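Local coordinates for protein ribonucleoside-diphosphate reductase (PDB 5IM3) that probably catalyses the reduction of ribonucleoside diphosphates to the deoxyribonucleotides needed for DNA synthesis and binds dATP at allosteric sites, at residues L32-T40 with G93-Q102; G401-L412 with A449-D460. All blocks are in the same frame, centred on the assembly; numbering follows the deposited sequence.

Interaction 1 of 2, residues L32-T40 with G93-Q102; sequences LRVIKRNGT and GGTIHIEEIQ. With DTP (2'-deoxyadenosine 5'-triphosphate), chain C; DTP (2'-deoxyadenosine 5'-triphosphate), chain D.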
loop_
_atom_site.group_PDB
_atom_site.type_symbol
_atom_site.label_atom_id
_atom_site.label_comp_id
_atom_site.label_asym_id
_atom_site.label_seq_id
_atom_site.Cartn_x
_atom_site.Cartn_y
_atom_site.Cartn_z
ATOM N N LEU A 32 -7.064 42.286 -43.474
ATOM C CA LEU A 32 -5.792 42.295 -42.763
ATOM C C LEU A 32 -4.881 43.416 -43.255
ATOM O O LEU A 32 -4.656 43.566 -44.456
ATOM C CB LEU A 32 -5.082 40.948 -42.918
ATOM C CG LEU A 32 -5.110 40.016 -41.705
ATOM C CD1 LEU A 32 -4.483 38.669 -42.051
ATOM C CD2 LEU A 32 -4.395 40.646 -40.515
ATOM N N ARG A 33 -4.356 44.199 -42.315
ATOM C CA ARG A 33 -3.441 45.290 -42.612
ATOM C C ARG A 33 -2.272 45.235 -41.638
ATOM O O ARG A 33 -2.293 44.493 -40.651
ATOM C CB ARG A 33 -4.148 46.650 -42.539
ATOM C CG ARG A 33 -5.242 46.826 -43.584
ATOM C CD ARG A 33 -5.875 48.208 -43.522
ATOM N NE ARG A 33 -6.910 48.381 -44.536
ATOM C CZ ARG A 33 -7.566 49.517 -44.753
ATOM N NH1 ARG A 33 -7.299 50.593 -44.025
ATOM N NH2 ARG A 33 -8.494 49.577 -45.700
ATOM N N VAL A 34 -1.243 46.029 -41.921
ATOM C CA VAL A 34 0.005 45.983 -41.170
ATOM C C VAL A 34 0.412 47.394 -40.777
ATOM O O VAL A 34 0.337 48.324 -41.589
ATOM C CB VAL A 34 1.130 45.309 -41.982
ATOM C CG1 VAL A 34 2.357 45.088 -41.105
ATOM C CG2 VAL A 34 0.646 43.999 -42.582
ATOM N N ILE A 35 0.849 47.547 -39.531
ATOM C CA ILE A 35 1.401 48.808 -39.048
ATOM C C ILE A 35 2.847 48.890 -39.525
ATOM O O ILE A 35 3.721 48.189 -39.008
ATOM C CB ILE A 35 1.318 48.914 -37.521
ATOM C CG1 ILE A 35 -0.115 48.659 -37.036
ATOM C CG2 ILE A 35 1.799 50.286 -37.062
ATOM C CD1 ILE A 35 -0.209 48.370 -35.553
ATOM N N LYS A 36 3.104 49.744 -40.512
ATOM C CA LYS A 36 4.457 49.909 -41.018
ATOM C C LYS A 36 5.387 50.387 -39.904
ATOM O O LYS A 36 4.964 50.684 -38.782
ATOM C CB LYS A 36 4.472 50.896 -42.185
ATOM C CG LYS A 36 3.914 50.330 -43.485
ATOM C CD LYS A 36 5.006 49.707 -44.345
ATOM C CE LYS A 36 5.859 50.771 -45.025
ATOM N NZ LYS A 36 6.968 50.177 -45.827
ATOM N N ARG A 37 6.681 50.455 -40.230
ATOM C CA ARG A 37 7.676 50.877 -39.249
ATOM C C ARG A 37 7.309 52.217 -38.633
ATOM O O ARG A 37 7.561 52.456 -37.446
ATOM C CB ARG A 37 9.056 50.960 -39.904
ATOM C CG ARG A 37 9.566 49.634 -40.428
ATOM C CD ARG A 37 10.935 49.279 -39.869
ATOM N NE ARG A 37 11.106 47.838 -39.711
ATOM C CZ ARG A 37 11.407 47.003 -40.700
ATOM N NH1 ARG A 37 11.566 47.458 -41.937
ATOM N NH2 ARG A 37 11.545 45.705 -40.454
ATOM N N ASN A 38 6.710 53.106 -39.424
ATOM C CA ASN A 38 6.356 54.450 -38.973
ATOM C C ASN A 38 4.923 54.748 -39.407
ATOM O O ASN A 38 4.687 55.302 -40.485
ATOM C CB ASN A 38 7.345 55.475 -39.520
ATOM C CG ASN A 38 7.649 55.264 -40.990
ATOM O OD1 ASN A 38 7.338 54.214 -41.555
ATOM N ND2 ASN A 38 8.273 56.256 -41.614
ATOM N N GLY A 39 3.968 54.359 -38.566
ATOM C CA GLY A 39 2.607 54.851 -38.666
ATOM C C GLY A 39 1.739 54.236 -39.744
ATOM O O GLY A 39 0.736 53.584 -39.440
ATOM N N THR A 40 2.114 54.439 -41.007
ATOM C CA THR A 40 1.210 54.165 -42.118
ATOM C C THR A 40 0.673 52.740 -42.049
ATOM O O THR A 40 1.297 51.841 -41.479
ATOM C CB THR A 40 1.921 54.386 -43.456
ATOM O OG1 THR A 40 2.980 53.433 -43.605
ATOM C CG2 THR A 40 2.493 55.797 -43.538
ATOM N N GLY A 93 -10.258 40.049 -40.105
ATOM C CA GLY A 93 -9.267 41.087 -40.290
ATOM C C GLY A 93 -8.637 41.528 -38.981
ATOM O O GLY A 93 -9.036 41.132 -37.885
ATOM N N GLY A 94 -7.625 42.377 -39.110
ATOM C CA GLY A 94 -6.922 42.875 -37.945
ATOM C C GLY A 94 -5.761 43.751 -38.358
ATOM O O GLY A 94 -5.635 44.144 -39.520
ATOM N N THR A 95 -4.908 44.058 -37.382
ATOM C CA THR A 95 -3.706 44.846 -37.620
ATOM C C THR A 95 -2.562 44.262 -36.805
ATOM O O THR A 95 -2.735 43.946 -35.624
ATOM C CB THR A 95 -3.914 46.319 -37.253
ATOM O OG1 THR A 95 -4.395 46.417 -35.907
ATOM C CG2 THR A 95 -4.910 46.974 -38.202
ATOM N N ILE A 96 -1.397 44.125 -37.440
ATOM C CA ILE A 96 -0.220 43.544 -36.813
ATOM C C ILE A 96 0.989 44.411 -37.138
ATOM O O ILE A 96 1.021 45.127 -38.141
ATOM C CB ILE A 96 0.025 42.091 -37.271
ATOM C CG1 ILE A 96 -0.112 41.993 -38.794
ATOM C CG2 ILE A 96 -0.943 41.145 -36.566
ATOM C CD1 ILE A 96 0.219 40.631 -39.359
ATOM N N HIS A 97 1.994 44.333 -36.271
ATOM C CA HIS A 97 3.197 45.131 -36.442
ATOM C C HIS A 97 4.142 44.473 -37.437
ATOM O O HIS A 97 4.148 43.251 -37.612
ATOM C CB HIS A 97 3.907 45.331 -35.103
ATOM C CG HIS A 97 3.228 46.316 -34.204
ATOM N ND1 HIS A 97 2.261 45.950 -33.292
ATOM C CD2 HIS A 97 3.369 47.658 -34.086
ATOM C CE1 HIS A 97 1.840 47.023 -32.645
ATOM N NE2 HIS A 97 2.496 48.072 -33.108
ATOM N N ILE A 98 4.949 45.306 -38.097
ATOM C CA ILE A 98 5.868 44.800 -39.111
ATOM C C ILE A 98 6.886 43.860 -38.479
ATOM O O ILE A 98 7.258 42.837 -39.068
ATOM C CB ILE A 98 6.546 45.976 -39.838
ATOM C CG1 ILE A 98 7.219 45.503 -41.128
ATOM C CG2 ILE A 98 7.539 46.676 -38.925
ATOM C CD1 ILE A 98 6.252 45.363 -42.282
ATOM N N GLU A 99 7.349 44.185 -37.268
ATOM C CA GLU A 99 8.292 43.314 -36.572
ATOM C C GLU A 99 7.624 42.021 -36.123
ATOM O O GLU A 99 8.295 40.992 -35.985
ATOM C CB GLU A 99 8.895 44.044 -35.370
ATOM C CG GLU A 99 9.599 45.345 -35.725
ATOM C CD GLU A 99 10.814 45.132 -36.610
ATOM O OE1 GLU A 99 11.541 44.138 -36.401
ATOM O OE2 GLU A 99 11.038 45.958 -37.521
ATOM N N GLU A 100 6.311 42.055 -35.889
ATOM C CA GLU A 100 5.583 40.840 -35.544
ATOM C C GLU A 100 5.613 39.840 -36.693
ATOM O O GLU A 100 5.602 38.626 -36.462
ATOM C CB GLU A 100 4.143 41.199 -35.170
ATOM C CG GLU A 100 3.510 40.304 -34.111
ATOM C CD GLU A 100 2.255 40.917 -33.508
ATOM O OE1 GLU A 100 2.164 42.162 -33.451
ATOM O OE2 GLU A 100 1.357 40.153 -33.092
ATOM N N ILE A 101 5.667 40.332 -37.931
ATOM C CA ILE A 101 5.741 39.459 -39.097
ATOM C C ILE A 101 7.159 38.938 -39.287
ATOM O O ILE A 101 7.364 37.751 -39.569
ATOM C CB ILE A 101 5.245 40.213 -40.345
ATOM C CG1 ILE A 101 3.848 40.790 -40.080
ATOM C CG2 ILE A 101 5.256 39.287 -41.567
ATOM C CD1 ILE A 101 3.344 41.669 -41.163
ATOM N N GLN A 102 8.154 39.819 -39.152
ATOM C CA GLN A 102 9.546 39.396 -39.262
ATOM C C GLN A 102 9.850 38.260 -38.292
ATOM O O GLN A 102 10.557 37.308 -38.640
ATOM C CB GLN A 102 10.476 40.584 -39.003
ATOM C CG GLN A 102 10.476 41.647 -40.095
ATOM C CD GLN A 102 11.343 41.267 -41.281
ATOM O OE1 GLN A 102 11.093 40.265 -41.954
ATOM N NE2 GLN A 102 12.374 42.065 -41.539
HETATM P PG DTP C . 10.734 48.740 -47.196
HETATM O O1G DTP C . 10.265 48.645 -48.598
HETATM O O2G DTP C . 11.745 47.638 -46.830
HETATM O O3G DTP C . 11.368 50.080 -46.880
HETATM P PB DTP C . 9.373 47.279 -45.187
HETATM O O1B DTP C . 10.621 47.019 -44.437
HETATM O O2B DTP C . 8.180 47.439 -44.264
HETATM O O3B DTP C . 9.552 48.529 -46.152
HETATM P PA DTP C . 10.303 45.105 -46.729
HETATM O O1A DTP C . 9.941 44.510 -48.029
HETATM O O2A DTP C . 11.677 45.783 -46.700
HETATM O O3A DTP C . 9.170 46.106 -46.238
HETATM O "O5'" DTP C . 10.243 44.075 -45.575
HETATM C "C5'" DTP C . 9.012 43.351 -45.482
HETATM C "C4'" DTP C . 8.903 42.622 -44.171
HETATM O "O4'" DTP C . 7.659 42.976 -43.537
HETATM C "C3'" DTP C . 8.833 41.111 -44.331
HETATM O "O3'" DTP C . 9.242 40.432 -43.143
HETATM C "C2'" DTP C . 7.354 40.885 -44.614
HETATM C "C1'" DTP C . 6.651 42.050 -43.925
HETATM N N9 DTP C . 5.679 42.742 -44.767
HETATM C C8 DTP C . 5.892 43.744 -45.676
HETATM N N7 DTP C . 4.822 44.097 -46.346
HETATM C C5 DTP C . 3.831 43.271 -45.840
HETATM C C6 DTP C . 2.462 43.143 -46.136
HETATM N N6 DTP C . 1.858 43.795 -47.138
HETATM N N1 DTP C . 1.747 42.249 -45.417
HETATM C C2 DTP C . 2.376 41.526 -44.484
HETATM N N3 DTP C . 3.665 41.536 -44.146
HETATM C C4 DTP C . 4.342 42.438 -44.859
HETATM P PG DTP D . 14.916 48.161 -44.205
HETATM O O1G DTP D . 13.774 48.045 -45.088
HETATM O O2G DTP D . 16.205 48.425 -44.915
HETATM O O3G DTP D . 14.727 49.176 -43.118
HETATM P PB DTP D . 14.509 45.334 -43.671
HETATM O O1B DTP D . 13.060 45.409 -43.923
HETATM O O2B DTP D . 14.787 44.425 -42.483
HETATM O O3B DTP D . 15.117 46.785 -43.434
HETATM P PA DTP D . 14.860 44.920 -46.504
HETATM O O1A DTP D . 16.075 45.018 -47.339
HETATM O O2A DTP D . 13.918 46.114 -46.722
HETATM O O3A DTP D . 15.265 44.817 -44.969
HETATM O "O5'" DTP D . 14.028 43.602 -46.706
HETATM C "C5'" DTP D . 14.713 42.352 -46.874
HETATM C "C4'" DTP D . 14.265 41.320 -45.867
HETATM O "O4'" DTP D . 14.458 40.006 -46.429
HETATM C "C3'" DTP D . 15.026 41.347 -44.534
HETATM O "O3'" DTP D . 14.119 41.495 -43.441
HETATM C "C2'" DTP D . 15.719 39.986 -44.459
HETATM C "C1'" DTP D . 15.610 39.417 -45.863
HETATM N N9 DTP D . 16.757 39.678 -46.730
HETATM C C8 DTP D . 16.866 40.560 -47.772
HETATM N N7 DTP D . 18.056 40.597 -48.320
HETATM C C5 DTP D . 18.783 39.671 -47.588
HETATM C C6 DTP D . 20.120 39.238 -47.665
HETATM N N6 DTP D . 21.020 39.753 -48.507
HETATM N N1 DTP D . 20.518 38.278 -46.805
HETATM C C2 DTP D . 19.637 37.798 -45.924
HETATM N N3 DTP D . 18.361 38.141 -45.744
HETATM C C4 DTP D . 17.991 39.090 -46.611
#

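Interaction 2 of 2, residues G401-L412 with A449-D460; sequences GLGNDWTPVRAL and AVCAYLETWHLD. With DTP (2'-deoxyadenosine 5'-triphosphate), chain G.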
loop_
_atom_site.group_PDB
_atom_site.type_symbol
_atom_site.label_atom_id
_atom_site.label_comp_id
_atom_site.label_asym_id
_atom_site.label_seq_id
_atom_site.Cartn_x
_atom_site.Cartn_y
_atom_site.Cartn_z
ATOM N N GLY A 401 9.871 30.590 28.560
ATOM C CA GLY A 401 9.884 29.184 28.188
ATOM C C GLY A 401 10.137 28.314 29.407
ATOM O O GLY A 401 10.894 28.692 30.302
ATOM N N LEU A 402 9.508 27.139 29.427
ATOM C CA LEU A 402 9.449 26.308 30.622
ATOM C C LEU A 402 9.770 24.851 30.321
ATOM O O LEU A 402 9.267 24.278 29.349
ATOM C CB LEU A 402 8.059 26.376 31.256
ATOM C CG LEU A 402 7.719 27.662 32.001
ATOM C CD1 LEU A 402 6.227 27.905 31.972
ATOM C CD2 LEU A 402 8.214 27.559 33.426
ATOM N N GLY A 403 10.592 24.254 31.178
ATOM C CA GLY A 403 10.696 22.809 31.290
ATOM C C GLY A 403 10.050 22.352 32.589
ATOM O O GLY A 403 10.285 22.942 33.646
ATOM N N ASN A 404 9.223 21.309 32.490
ATOM C CA ASN A 404 8.502 20.749 33.631
ATOM C C ASN A 404 8.869 19.282 33.799
ATOM O O ASN A 404 8.681 18.483 32.875
ATOM C CB ASN A 404 6.985 20.858 33.452
ATOM C CG ASN A 404 6.454 22.250 33.663
ATOM O OD1 ASN A 404 7.164 23.156 34.106
ATOM N ND2 ASN A 404 5.176 22.426 33.351
ATOM N N ASP A 405 9.348 18.924 34.990
ATOM C CA ASP A 405 9.576 17.530 35.356
ATOM C C ASP A 405 8.306 16.967 35.992
ATOM O O ASP A 405 7.978 17.296 37.138
ATOM C CB ASP A 405 10.759 17.418 36.312
ATOM C CG ASP A 405 10.772 16.101 37.066
ATOM O OD1 ASP A 405 10.416 15.068 36.464
ATOM O OD2 ASP A 405 11.130 16.102 38.264
ATOM N N TRP A 406 7.601 16.108 35.260
ATOM C CA TRP A 406 6.360 15.512 35.736
ATOM C C TRP A 406 6.541 14.097 36.265
ATOM O O TRP A 406 5.560 13.474 36.681
ATOM C CB TRP A 406 5.318 15.531 34.615
ATOM C CG TRP A 406 4.682 16.869 34.510
ATOM C CD1 TRP A 406 5.143 17.948 33.810
ATOM C CD2 TRP A 406 3.486 17.299 35.167
ATOM N NE1 TRP A 406 4.300 19.018 33.982
ATOM C CE2 TRP A 406 3.275 18.646 34.810
ATOM C CE3 TRP A 406 2.571 16.676 36.019
ATOM C CZ2 TRP A 406 2.184 19.378 35.274
ATOM C CZ3 TRP A 406 1.491 17.405 36.477
ATOM C CH2 TRP A 406 1.305 18.740 36.104
ATOM N N THR A 407 7.770 13.592 36.290
ATOM C CA THR A 407 8.014 12.226 36.740
ATOM C C THR A 407 7.484 11.931 38.139
ATOM O O THR A 407 6.976 10.816 38.347
ATOM C CB THR A 407 9.517 11.939 36.663
ATOM O OG1 THR A 407 9.936 11.978 35.292
ATOM C CG2 THR A 407 9.860 10.578 37.260
ATOM N N PRO A 408 7.573 12.830 39.126
ATOM C CA PRO A 408 7.157 12.451 40.489
ATOM C C PRO A 408 5.674 12.140 40.628
ATOM O O PRO A 408 5.288 11.496 41.613
ATOM C CB PRO A 408 7.547 13.676 41.334
ATOM C CG PRO A 408 8.573 14.401 40.526
ATOM C CD PRO A 408 8.189 14.168 39.094
ATOM N N VAL A 409 4.838 12.564 39.686
ATOM C CA VAL A 409 3.389 12.451 39.830
ATOM C C VAL A 409 2.959 11.021 39.517
ATOM O O VAL A 409 3.314 10.468 38.471
ATOM C CB VAL A 409 2.681 13.468 38.919
ATOM C CG1 VAL A 409 1.170 13.302 38.977
ATOM C CG2 VAL A 409 3.074 14.885 39.317
ATOM N N ARG A 410 2.172 10.430 40.417
ATOM C CA ARG A 410 1.858 9.006 40.349
ATOM C C ARG A 410 1.004 8.678 39.127
ATOM O O ARG A 410 0.221 9.497 38.641
ATOM C CB ARG A 410 1.152 8.556 41.626
ATOM C CG ARG A 410 -0.180 9.231 41.898
ATOM C CD ARG A 410 -0.693 8.873 43.286
ATOM N NE ARG A 410 0.201 9.361 44.332
ATOM C CZ ARG A 410 -0.069 9.334 45.633
ATOM N NH1 ARG A 410 -1.218 8.833 46.070
ATOM N NH2 ARG A 410 0.810 9.814 46.498
ATOM N N ALA A 411 1.154 7.445 38.646
ATOM C CA ALA A 411 0.658 7.048 37.340
ATOM C C ALA A 411 -0.724 6.404 37.438
ATOM O O ALA A 411 -1.277 6.206 38.521
ATOM C CB ALA A 411 1.648 6.091 36.677
ATOM N N LEU A 412 -1.283 6.070 36.275
ATOM C CA LEU A 412 -2.557 5.367 36.212
ATOM C C LEU A 412 -2.526 4.138 37.108
ATOM O O LEU A 412 -1.559 3.374 37.101
ATOM C CB LEU A 412 -2.866 4.959 34.768
ATOM C CG LEU A 412 -4.138 4.126 34.558
ATOM C CD1 LEU A 412 -5.386 4.958 34.826
ATOM C CD2 LEU A 412 -4.175 3.530 33.158
ATOM N N ALA A 449 6.137 28.791 25.346
ATOM C CA ALA A 449 5.953 27.350 25.217
ATOM C C ALA A 449 6.419 26.627 26.480
ATOM O O ALA A 449 7.085 27.216 27.336
ATOM C CB ALA A 449 6.700 26.832 23.993
ATOM N N VAL A 450 6.061 25.348 26.590
ATOM C CA VAL A 450 6.416 24.518 27.735
ATOM C C VAL A 450 6.717 23.110 27.236
ATOM O O VAL A 450 6.119 22.635 26.267
ATOM C CB VAL A 450 5.284 24.511 28.794
ATOM C CG1 VAL A 450 3.964 24.130 28.157
ATOM C CG2 VAL A 450 5.614 23.579 29.954
ATOM N N CYS A 451 7.668 22.444 27.892
ATOM C CA CYS A 451 8.042 21.073 27.558
ATOM C C CYS A 451 7.936 20.216 28.809
ATOM O O CYS A 451 8.584 20.509 29.818
ATOM C CB CYS A 451 9.464 20.998 26.989
ATOM S SG CYS A 451 9.987 19.318 26.529
ATOM N N ALA A 452 7.138 19.152 28.737
ATOM C CA ALA A 452 6.991 18.220 29.847
ATOM C C ALA A 452 7.953 17.049 29.690
ATOM O O ALA A 452 8.106 16.495 28.597
ATOM C CB ALA A 452 5.551 17.709 29.933
ATOM N N TYR A 453 8.605 16.680 30.791
ATOM C CA TYR A 453 9.560 15.581 30.826
ATOM C C TYR A 453 9.003 14.428 31.652
ATOM O O TYR A 453 8.366 14.645 32.687
ATOM C CB TYR A 453 10.894 16.032 31.423
ATOM C CG TYR A 453 11.755 16.861 30.502
ATOM C CD1 TYR A 453 11.480 18.206 30.284
ATOM C CD2 TYR A 453 12.869 16.312 29.886
ATOM C CE1 TYR A 453 12.275 18.972 29.456
ATOM C CE2 TYR A 453 13.671 17.072 29.053
ATOM C CZ TYR A 453 13.367 18.402 28.842
ATOM O OH TYR A 453 14.155 19.166 28.018
ATOM N N LEU A 454 9.257 13.201 31.200
ATOM C CA LEU A 454 8.842 12.012 31.934
ATOM C C LEU A 454 9.923 10.945 31.832
ATOM O O LEU A 454 10.473 10.712 30.754
ATOM C CB LEU A 454 7.516 11.462 31.406
ATOM C CG LEU A 454 6.781 10.541 32.377
ATOM C CD1 LEU A 454 6.198 11.344 33.531
ATOM C CD2 LEU A 454 5.698 9.753 31.659
ATOM N N GLU A 455 10.220 10.302 32.957
ATOM C CA GLU A 455 11.251 9.278 33.001
ATOM C C GLU A 455 10.717 7.963 32.431
ATOM O O GLU A 455 9.516 7.681 32.488
ATOM C CB GLU A 455 11.747 9.092 34.437
ATOM C CG GLU A 455 13.133 8.479 34.556
ATOM C CD GLU A 455 13.785 8.757 35.897
ATOM O OE1 GLU A 455 13.541 9.843 36.471
ATOM O OE2 GLU A 455 14.548 7.895 36.378
ATOM N N THR A 456 11.630 7.154 31.879
ATOM C CA THR A 456 11.245 6.075 30.969
ATOM C C THR A 456 10.614 4.870 31.666
ATOM O O THR A 456 9.971 4.056 30.992
ATOM C CB THR A 456 12.464 5.617 30.162
ATOM O OG1 THR A 456 13.179 6.764 29.684
ATOM C CG2 THR A 456 12.031 4.783 28.967
ATOM N N TRP A 457 10.779 4.726 32.979
ATOM C CA TRP A 457 10.103 3.667 33.721
ATOM C C TRP A 457 8.729 4.088 34.231
ATOM O O TRP A 457 8.019 3.261 34.813
ATOM C CB TRP A 457 10.964 3.201 34.903
ATOM C CG TRP A 457 11.457 4.309 35.789
ATOM C CD1 TRP A 457 12.710 4.851 35.802
ATOM C CD2 TRP A 457 10.709 5.009 36.794
ATOM N NE1 TRP A 457 12.790 5.839 36.749
ATOM C CE2 TRP A 457 11.575 5.960 37.370
ATOM C CE3 TRP A 457 9.394 4.925 37.258
ATOM C CZ2 TRP A 457 11.169 6.819 38.389
ATOM C CZ3 TRP A 457 8.992 5.782 38.273
ATOM C CH2 TRP A 457 9.877 6.714 38.826
ATOM N N HIS A 458 8.340 5.345 34.030
ATOM C CA HIS A 458 7.053 5.826 34.511
ATOM C C HIS A 458 5.917 5.061 33.842
ATOM O O HIS A 458 5.918 4.853 32.626
ATOM C CB HIS A 458 6.926 7.323 34.229
ATOM C CG HIS A 458 5.844 8.006 35.007
ATOM N ND1 HIS A 458 4.512 7.913 34.671
ATOM C CD2 HIS A 458 5.903 8.814 36.092
ATOM C CE1 HIS A 458 3.794 8.627 35.520
ATOM N NE2 HIS A 458 4.615 9.185 36.391
ATOM N N LEU A 459 4.935 4.648 34.644
ATOM C CA LEU A 459 3.884 3.776 34.136
ATOM C C LEU A 459 3.005 4.442 33.083
ATOM O O LEU A 459 2.342 3.736 32.317
ATOM C CB LEU A 459 3.018 3.269 35.290
ATOM C CG LEU A 459 3.124 1.765 35.527
ATOM C CD1 LEU A 459 2.318 1.382 36.749
ATOM C CD2 LEU A 459 2.646 0.994 34.309
ATOM N N ASP A 460 2.989 5.770 33.016
ATOM C CA ASP A 460 2.236 6.472 31.986
ATOM C C ASP A 460 3.060 6.726 30.726
ATOM O O ASP A 460 2.589 7.431 29.827
ATOM C CB ASP A 460 1.701 7.801 32.532
ATOM C CG ASP A 460 0.670 7.614 33.635
ATOM O OD1 ASP A 460 -0.015 6.570 33.657
ATOM O OD2 ASP A 460 0.542 8.525 34.477
HETATM P PG DTP G . -0.957 10.598 49.933
HETATM O O1G DTP G . -1.898 9.647 49.275
HETATM O O2G DTP G . -0.212 9.985 51.120
HETATM O O3G DTP G . 0.085 11.149 48.960
HETATM P PB DTP G . -1.674 13.388 50.013
HETATM O O1B DTP G . -0.306 13.718 49.574
HETATM O O2B DTP G . -2.123 14.316 51.141
HETATM O O3B DTP G . -1.719 11.874 50.506
HETATM P PA DTP G . -2.499 14.384 47.505
HETATM O O1A DTP G . -1.161 14.925 47.665
HETATM O O2A DTP G . -3.475 15.537 47.481
HETATM O O3A DTP G . -2.716 13.513 48.814
HETATM O "O5'" DTP G . -2.584 13.562 46.162
HETATM C "C5'" DTP G . -1.560 12.624 45.770
HETATM C "C4'" DTP G . -1.702 12.301 44.304
HETATM O "O4'" DTP G . -3.072 11.938 44.024
HETATM C "C3'" DTP G . -1.343 13.432 43.339
HETATM O "O3'" DTP G . -0.626 12.920 42.216
HETATM C "C2'" DTP G . -2.700 13.977 42.912
HETATM C "C1'" DTP G . -3.600 12.757 42.994
HETATM N N9 DTP G . -4.983 13.065 43.332
HETATM C C8 DTP G . -5.472 13.308 44.588
HETATM N N7 DTP G . -6.746 13.620 44.614
HETATM C C5 DTP G . -7.125 13.566 43.282
HETATM C C6 DTP G . -8.357 13.780 42.637
HETATM N N6 DTP G . -9.483 14.106 43.277
HETATM N N1 DTP G . -8.396 13.635 41.295
HETATM C C2 DTP G . -7.276 13.296 40.651
HETATM N N3 DTP G . -6.057 13.073 41.149
HETATM C C4 DTP G . -6.049 13.224 42.481
#

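Interaction 1 of 2, residues L32-T40 with G93-Q102
Arg37 grips Glu99 side-on in a salt bridge to one oxygen. Arg37 NE lies 2.9 Å from Glu99 OE2, and Arg37 NH2 reaches it at 3.0 Å. That oxygen lies in the guanidinium plane, but the carboxylate is turned 43° against it. Bends at chi2 and chi3 swing the arginine over the first turn of helix 98-111. Glu99 OE1 is held by Arg125. The other end of the guanidinium serves nucleotide: Arg37 NH1 donates to O1B of the chain D dATP (3.2 Å) and, weakly, to O1B of the chain C dATP. Gln102 NE2 gives a nearly straight bond to O3' of the chain D dATP (2.6 Å, 173°), while Gln102 OE1 is hydrogen-bonded to Tyr121 OH. One ATP cone thus holds two dATP molecules, and this contact forms part of both pockets. Strands 33-35 and 95-97 pair in parallel within its three-stranded sheet. Ile35 N donates to Ile96 O (2.8 Å) and Arg33 N to Gly94 O; the return bond from Ile96 N to Arg33 O is weak. On the face of Val34 and Ile96, Val34 CG1 meets Ile101 CD1 tip to tip at 3.6 Å, and Phe86 of helix 69-88 also touches Ile101. Val34 CG2 turns to the adenine of the chain C dATP. On the face of Ile35 and His97, Ile35 CD1 lies over the ring in a CH-pi contact, 3.8 Å from its centroid.

Interaction 2 of 2, residues G401-L412 with A449-D460
Asn404 meets Cys451 and Tyr453 through the backbone. Asn404 N donates to Cys451 O, and Tyr453 N returns a bond to Asn404 O at 2.8 Å. Trp406 N extends the ladder to Tyr453 O. Past the end of strand 401-405 side chains take over. Thr407 OG1 accepts from Glu455 N at 2.9 Å. His458 NE2 donates to Val409 O (2.8 Å), which lies close to the imidazole plane. The histidine has CG anti to its own N (chi1 -163°), which carries the ring across to the 406-409 turn. Asp460 OD1 takes Leu412 N on its syn side in a nearly straight bond (3.0 Å, 172°). These side chains replace the strand ladder where the two segments turn away from the sheet.

Strands 401-405 and 450-455 are parallel neighbours in the barrel domain of the large subunit, the ten-stranded alpha-beta barrel of this enzyme. Helix 427-440 lies between them in sequence, as in a beta-alpha-beta crossover. It packs on the sheet face of Asn404 and Ala452, where Leu430 touches both Trp406 and Ala452. Trp406 CD1 in turn rests on Ala452 CB at 3.9 Å.

A second shell sets these groups. His458 ND1 accepts from Asp460 N (3.1 Å), which fixes the ring's rotation and leaves NE2 as the donor. Leu454 CD1 lies over one face of the same ring. Thr407 N bonds to Asp405 OD1 in an Asx turn, and Asp405 OD2 is held by His513 and Thr377. Glu455 pairs with Lys566. The next residue after Val409 faces nucleotide: Arg410 NH2 donates to O3G of the chain G dATP at 2.9 Å, its guanidinium lies flat against C5', and Asp380 holds its NE.

In the fold
Both contacts pair two parallel strands and border bound dATP, but belong to different domains on opposite sides of the chain's centre. Their centres are about 79 Å apart. Interaction 1 is partly buried, in an ATP cone far from the centre, and its sheet is small. Interaction 2 is largely buried, with a longer ladder inside the barrel. The chemistry follows the place. In interaction 1 a salt bridge adds to a short, partly weak ladder and leads to the triphosphates. In interaction 2 neutral backbone bonds and polar side chains join the segments, and nucleotide meets the loop after strand 401-405, through Val409 and Arg410, at a site that Lys397 and Val440 of the second subunit complete.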